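Local coordinates for coat protein (Tobacco streak virus, PDB 4Y6X) that forms the viral capsid and binds RNA, probably assembling an icosahedral shell and recognising the 3' end of the genome, at residues L19-P22 and N23-W27; P91-V95 and V96-G100. All blocks are in the same frame, centred on the assembly; numbering follows the deposited sequence.

Contact 1 of 2, residues L19-P22 and N23-W27; sequences LKLP and NNQVW
A type I beta turn from P22 to Q25 leads the N-terminal arm into strand 25-30, an outermost strand, within this chain, of one jelly-roll sheet, and the arm returns past W27, L21 over a face of the indole and the L19 carbonyl at its edge. The turn is closed by Q25 N, which donates to P22 O (3.2 Å). Further back, W27 NE1 gives its hydrogen to L19 O at 2.9 Å in a fairly straight bond (163°); the acceptor lies in the indole plane, at the ring's edge. L21 comes over a face instead: L21 CD1 sits 3.4 Å from the centroid of the five-membered ring of W27, a CH-pi contact. Edge bond and face contact together restrict how the indole can turn. L21 CD2 reaches the amide of Q25, 3.6 Å from Q25 OE1. The Q25 chain is extended beyond CG (chi2 -180°), which carries the amide to the P22 ring, Q25 NE2 lying 3.7 Å from P22 CG. W27 also packs on W146 and A148 of strand 140-150, and P157 of the second subunit touches it. This is a tight turn at the entry to strand 25-30 of a viral jelly-roll beta-barrel.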
ATOM      1  N   LEU A  19     -10.261  14.797 -14.957  1.00 46.63           N
ATOM      2  CA  LEU A  19     -10.036  13.506 -14.264  1.00 47.21           C
ATOM      3  C   LEU A  19     -10.494  12.275 -15.030  1.00 43.37           C
ATOM      4  O   LEU A  19     -10.292  11.140 -14.564  1.00 42.57           O
ATOM      5  CB  LEU A  19     -10.696  13.467 -12.894  1.00 41.76           C
ATOM      6  CG  LEU A  19     -10.294  14.558 -11.909  1.00 42.23           C
ATOM      7  CD1 LEU A  19     -11.125  14.394 -10.651  1.00 46.32           C
ATOM      8  CD2 LEU A  19      -8.815  14.505 -11.592  1.00 38.98           C
ATOM      9  N   LYS A  20     -11.068  12.480 -16.204  1.00 42.11           N
ATOM     10  CA  LYS A  20     -11.437  11.362 -17.080  1.00 39.29           C
ATOM     11  C   LYS A  20     -10.204  10.833 -17.778  1.00 34.50           C
ATOM     12  O   LYS A  20      -9.292  11.590 -18.115  1.00 33.47           O
ATOM     13  CB  LYS A  20     -12.489  11.852 -18.075  1.00 44.47           C
ATOM     14  CG  LYS A  20     -13.780  12.247 -17.375  1.00 51.84           C
ATOM     15  CD  LYS A  20     -14.502  11.049 -16.760  1.00 59.56           C
ATOM     16  N   LEU A  21     -10.147   9.521 -17.977  1.00 32.86           N
ATOM     17  CA  LEU A  21      -9.039   8.879 -18.745  1.00 32.33           C
ATOM     18  C   LEU A  21      -9.477   8.199 -20.073  1.00 30.39           C
ATOM     19  O   LEU A  21     -10.609   7.793 -20.180  1.00 25.96           O
ATOM     20  CB  LEU A  21      -8.395   7.804 -17.877  1.00 30.05           C
ATOM     21  CG  LEU A  21      -7.759   8.337 -16.604  1.00 29.57           C
ATOM     22  CD1 LEU A  21      -7.331   7.218 -15.722  1.00 28.77           C
ATOM     23  CD2 LEU A  21      -6.567   9.218 -16.913  1.00 30.73           C
ATOM     24  N   PRO A  22      -8.544   8.010 -21.025  1.00 29.31           N
ATOM     25  CA  PRO A  22      -8.848   7.100 -22.132  1.00 33.43           C
ATOM     26  C   PRO A  22      -9.146   5.713 -21.576  1.00 34.43           C
ATOM     27  O   PRO A  22      -8.773   5.363 -20.449  1.00 25.30           O
ATOM     28  CB  PRO A  22      -7.551   7.056 -22.952  1.00 33.32           C
ATOM     29  CG  PRO A  22      -6.770   8.248 -22.536  1.00 36.24           C
ATOM     30  CD  PRO A  22      -7.190   8.565 -21.126  1.00 34.04           C
ATOM     31  N   ASN A  23      -9.755   4.916 -22.411  1.00 33.16           N
ATOM     32  CA  ASN A  23     -10.249   3.606 -22.028  1.00 35.47           C
ATOM     33  C   ASN A  23      -9.146   2.582 -21.783  1.00 30.75           C
ATOM     34  O   ASN A  23      -9.336   1.613 -21.066  1.00 36.72           O
ATOM     35  CB  ASN A  23     -11.192   3.180 -23.161  1.00 43.63           C
ATOM     36  CG  ASN A  23     -12.048   2.022 -22.800  1.00 53.61           C
ATOM     37  OD1 ASN A  23     -12.697   2.013 -21.756  1.00 62.67           O
ATOM     38  ND2 ASN A  23     -12.061   1.012 -23.668  1.00 58.23           N
ATOM     39  N   ASN A  24      -7.951   2.814 -22.295  1.00 26.60           N
ATOM     40  CA  ASN A  24      -6.833   1.952 -21.976  1.00 28.92           C
ATOM     41  C   ASN A  24      -5.936   2.367 -20.749  1.00 27.10           C
ATOM     42  O   ASN A  24      -4.847   1.821 -20.543  1.00 23.88           O
ATOM     43  CB  ASN A  24      -5.973   1.827 -23.201  1.00 27.01           C
ATOM     44  CG  ASN A  24      -5.319   3.113 -23.570  1.00 33.38           C
ATOM     45  OD1 ASN A  24      -5.772   4.192 -23.216  1.00 32.81           O
ATOM     46  ND2 ASN A  24      -4.236   3.009 -24.294  1.00 40.82           N
ATOM     47  N   GLN A  25      -6.444   3.254 -19.909  1.00 27.04           N
ATOM     48  CA  GLN A  25      -5.729   3.688 -18.681  1.00 28.73           C
ATOM     49  C   GLN A  25      -6.641   3.555 -17.457  1.00 25.73           C
ATOM     50  O   GLN A  25      -7.817   3.648 -17.610  1.00 25.80           O
ATOM     51  CB  GLN A  25      -5.382   5.151 -18.847  1.00 29.23           C
ATOM     52  CG  GLN A  25      -4.327   5.393 -19.889  1.00 32.40           C
ATOM     53  CD  GLN A  25      -3.994   6.869 -20.033  1.00 34.53           C
ATOM     54  OE1 GLN A  25      -4.168   7.637 -19.125  1.00 33.89           O
ATOM     55  NE2 GLN A  25      -3.500   7.246 -21.189  1.00 36.91           N
ATOM     56  N   VAL A  26      -6.063   3.403 -16.265  1.00 23.20           N
ATOM     57  CA  VAL A  26      -6.777   3.485 -15.008  1.00 23.59           C
ATOM     58  C   VAL A  26      -6.000   4.364 -14.013  1.00 21.19           C
ATOM     59  O   VAL A  26      -4.799   4.595 -14.160  1.00 20.71           O
ATOM     60  CB  VAL A  26      -6.995   2.113 -14.335  1.00 27.28           C
ATOM     61  CG1 VAL A  26      -7.955   1.284 -15.162  1.00 31.48           C
ATOM     62  CG2 VAL A  26      -5.675   1.375 -14.122  1.00 25.90           C
ATOM     63  N   TRP A  27      -6.723   4.803 -12.999  1.00 18.61           N
ATOM     64  CA  TRP A  27      -6.186   5.485 -11.840  1.00 20.89           C
ATOM     65  C   TRP A  27      -5.814   4.478 -10.809  1.00 24.28           C
ATOM     66  O   TRP A  27      -6.583   3.552 -10.557  1.00 27.57           O
ATOM     67  CB  TRP A  27      -7.208   6.435 -11.230  1.00 19.05           C
ATOM     68  CG  TRP A  27      -7.469   7.690 -12.035  1.00 20.61           C
ATOM     69  CD1 TRP A  27      -8.605   8.014 -12.713  1.00 21.41           C
ATOM     70  CD2 TRP A  27      -6.554   8.758 -12.242  1.00 19.46           C
ATOM     71  NE1 TRP A  27      -8.458   9.258 -13.291  1.00 20.52           N
ATOM     72  CE2 TRP A  27      -7.198   9.713 -13.052  1.00 20.06           C
ATOM     73  CE3 TRP A  27      -5.268   9.037 -11.758  1.00 20.07           C
ATOM     74  CZ2 TRP A  27      -6.603  10.879 -13.415  1.00 19.84           C
ATOM     75  CZ3 TRP A  27      -4.662  10.171 -12.153  1.00 20.11           C
ATOM     76  CH2 TRP A  27      -5.324  11.107 -12.945  1.00 21.03           C
TER

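Contact 2 of 2, residues P91-V95 and V96-G100; sequences PDPPV and VGRLG
R98 leaves its backbone with CG anti to the backbone N (chi1 176°) and stays extended through chi2, then bends at chi3 (-76°), which swings the guanidinium back alongside the carbonyl of P94. The backbone between the two residues makes a type II beta turn from V95 to R98, in the loop that leads into strand 99-101, an outermost strand, within this chain, of a jelly-roll sheet. G97 occupies the third position of this turn with positive phi, a conformation that favours glycine. R98 N closes the turn on V95 O at 3.1 Å.

The side chain of the same arginine adds a second grip. NE and NH2 converge side-on on one acceptor, P94 O, which lies close to the guanidinium plane at its edge. R98 NE lies 2.9 Å from P94 O (N-H...O angle 164°) and approaches nearly along the C=O axis; R98 NH2, at 3.3 Å from the same P94 O, makes a more bent bond. Two donors on a single oxygen limit rotation of the guanidinium and tie it to P94, just before the turn. P94 and R98 cross at about a right angle, with P94 CG 3.9 Å from R98 NE. P94 itself is buried and packs on V82 of strand 77-82, so the held carbonyl belongs to a residue seated against the neighbouring strand. L99, just after the turn, packs on F79 of that strand and pairs with it through the backbone.

One water sits over a face of the turn, receiving a weak bond from V95 N and donating to V96 O at 3.2 Å. Besides the two-nitrogen grip on P94 O, P93 CB lies 3.2 Å from R98 NH2, oblique to the guanidinium plane.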
ATOM      1  N   PRO A  91      18.817  16.314  -4.456  1.00 78.03           N
ATOM      2  CA  PRO A  91      18.252  16.972  -5.658  1.00 70.32           C
ATOM      3  C   PRO A  91      18.207  18.510  -5.615  1.00 59.43           C
ATOM      4  O   PRO A  91      17.969  19.092  -4.563  1.00 56.68           O
ATOM      5  CB  PRO A  91      16.823  16.393  -5.763  1.00 73.50           C
ATOM      6  CG  PRO A  91      16.691  15.384  -4.659  1.00 80.86           C
ATOM      7  CD  PRO A  91      17.781  15.638  -3.657  1.00 82.59           C
ATOM      8  N   ASP A  92      18.437  19.129  -6.773  1.00 55.60           N
ATOM      9  CA  ASP A  92      18.465  20.566  -6.925  1.00 58.93           C
ATOM     10  C   ASP A  92      17.045  21.085  -6.770  1.00 54.77           C
ATOM     11  O   ASP A  92      16.079  20.344  -6.977  1.00 44.52           O
ATOM     12  CB  ASP A  92      19.005  20.932  -8.323  1.00 64.11           C
ATOM     13  N   PRO A  93      16.904  22.353  -6.384  1.00 46.72           N
ATOM     14  CA  PRO A  93      15.585  22.943  -6.541  1.00 42.31           C
ATOM     15  C   PRO A  93      15.103  22.810  -8.021  1.00 39.12           C
ATOM     16  O   PRO A  93      15.909  22.822  -8.933  1.00 39.52           O
ATOM     17  CB  PRO A  93      15.800  24.406  -6.138  1.00 49.60           C
ATOM     18  CG  PRO A  93      17.192  24.490  -5.544  1.00 50.35           C
ATOM     19  CD  PRO A  93      17.961  23.348  -6.107  1.00 51.61           C
ATOM     20  N   PRO A  94      13.795  22.658  -8.256  1.00 35.14           N
ATOM     21  CA  PRO A  94      13.301  22.556  -9.627  1.00 33.58           C
ATOM     22  C   PRO A  94      13.432  23.891 -10.363  1.00 33.63           C
ATOM     23  O   PRO A  94      13.231  24.921  -9.721  1.00 29.40           O
ATOM     24  CB  PRO A  94      11.826  22.375  -9.436  1.00 35.01           C
ATOM     25  CG  PRO A  94      11.519  23.174  -8.219  1.00 37.82           C
ATOM     26  CD  PRO A  94      12.723  23.002  -7.314  1.00 37.18           C
ATOM     27  N   VAL A  95      13.749  23.876 -11.654  1.00 31.75           N
ATOM     28  CA  VAL A  95      13.698  25.059 -12.493  1.00 29.65           C
ATOM     29  C   VAL A  95      12.481  25.091 -13.397  1.00 28.41           C
ATOM     30  O   VAL A  95      11.513  25.827 -13.144  1.00 28.31           O
ATOM     31  CB  VAL A  95      15.058  25.189 -13.209  1.00 31.30           C
ATOM     32  CG1 VAL A  95      15.151  26.429 -14.066  1.00 30.54           C
ATOM     33  CG2 VAL A  95      16.145  25.200 -12.148  1.00 35.21           C
ATOM     34  N   VAL A  96      12.509  24.328 -14.477  1.00 31.73           N
ATOM     35  CA  VAL A  96      11.398  24.327 -15.432  1.00 33.61           C
ATOM     36  C   VAL A  96      10.136  23.810 -14.755  1.00 33.54           C
ATOM     37  O   VAL A  96      10.191  22.815 -14.078  1.00 37.81           O
ATOM     38  CB  VAL A  96      11.689  23.429 -16.655  1.00 33.70           C
ATOM     39  CG1 VAL A  96      10.432  23.267 -17.491  1.00 37.37           C
ATOM     40  CG2 VAL A  96      12.781  24.051 -17.474  1.00 34.18           C
ATOM     41  N   GLY A  97       9.035  24.521 -14.931  1.00 30.84           N
ATOM     42  CA  GLY A  97       7.791  24.181 -14.317  1.00 37.92           C
ATOM     43  C   GLY A  97       7.645  24.463 -12.825  1.00 37.80           C
ATOM     44  O   GLY A  97       6.675  24.011 -12.248  1.00 37.40           O
ATOM     45  N   ARG A  98       8.619  25.135 -12.198  1.00 34.72           N
ATOM     46  CA  ARG A  98       8.528  25.482 -10.800  1.00 29.70           C
ATOM     47  C   ARG A  98       7.273  26.308 -10.610  1.00 33.74           C
ATOM     48  O   ARG A  98       6.974  27.184 -11.416  1.00 31.98           O
ATOM     49  CB  ARG A  98       9.734  26.298 -10.377  1.00 33.98           C
ATOM     50  CG  ARG A  98       9.628  26.754  -8.975  1.00 38.68           C
ATOM     51  CD  ARG A  98      10.667  27.693  -8.500  1.00 41.16           C
ATOM     52  NE  ARG A  98      11.922  27.056  -8.236  1.00 47.00           N
ATOM     53  CZ  ARG A  98      12.661  27.336  -7.180  1.00 43.90           C
ATOM     54  NH1 ARG A  98      12.227  28.122  -6.209  1.00 48.71           N
ATOM     55  NH2 ARG A  98      13.835  26.793  -7.108  1.00 49.69           N
ATOM     56  N   LEU A  99       6.510  26.034  -9.562  1.00 33.16           N
ATOM     57  CA  LEU A  99       5.296  26.793  -9.265  1.00 31.86           C
ATOM     58  C   LEU A  99       5.270  27.223  -7.803  1.00 30.09           C
ATOM     59  O   LEU A  99       5.808  26.564  -6.968  1.00 28.72           O
ATOM     60  CB  LEU A  99       4.089  25.904  -9.494  1.00 37.77           C
ATOM     61  CG  LEU A  99       3.711  25.615 -10.945  1.00 47.05           C
ATOM     62  CD1 LEU A  99       2.486  24.687 -10.929  1.00 50.30           C
ATOM     63  CD2 LEU A  99       3.411  26.920 -11.704  1.00 49.65           C
ATOM     64  N   GLY A 100       4.578  28.308  -7.515  1.00 28.19           N
ATOM     65  CA  GLY A 100       4.392  28.829  -6.183  1.00 28.33           C
ATOM     66  C   GLY A 100       3.161  28.244  -5.497  1.00 30.81           C
ATOM     67  O   GLY A 100       2.262  27.674  -6.156  1.00 29.66           O
TER
HETATM   68  O   HOH W   1      12.864  21.478 -12.812  1.00 43.45           O

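From the N terminus, contact 1 comes first: the 22-25 turn reverses the arm and delivers the chain into strand 25-30, which pairs with strand 140-150. Some seventy residues later, after strand 77-82 and an unmodelled part of the following loop, contact 2 closes the 95-98 turn just before strand 99-101. The two are in series, neither nesting nor crossing, with centres about 28 Å apart and nearest atoms about 15 Å apart. Each turn introduces a strand that is outermost within this chain, but in different four-stranded antiparallel sheets of the jelly roll. Contact 1 also meets the second subunit of the domain-swapped dimer, whereas no other chain of the assembly touches contact 2.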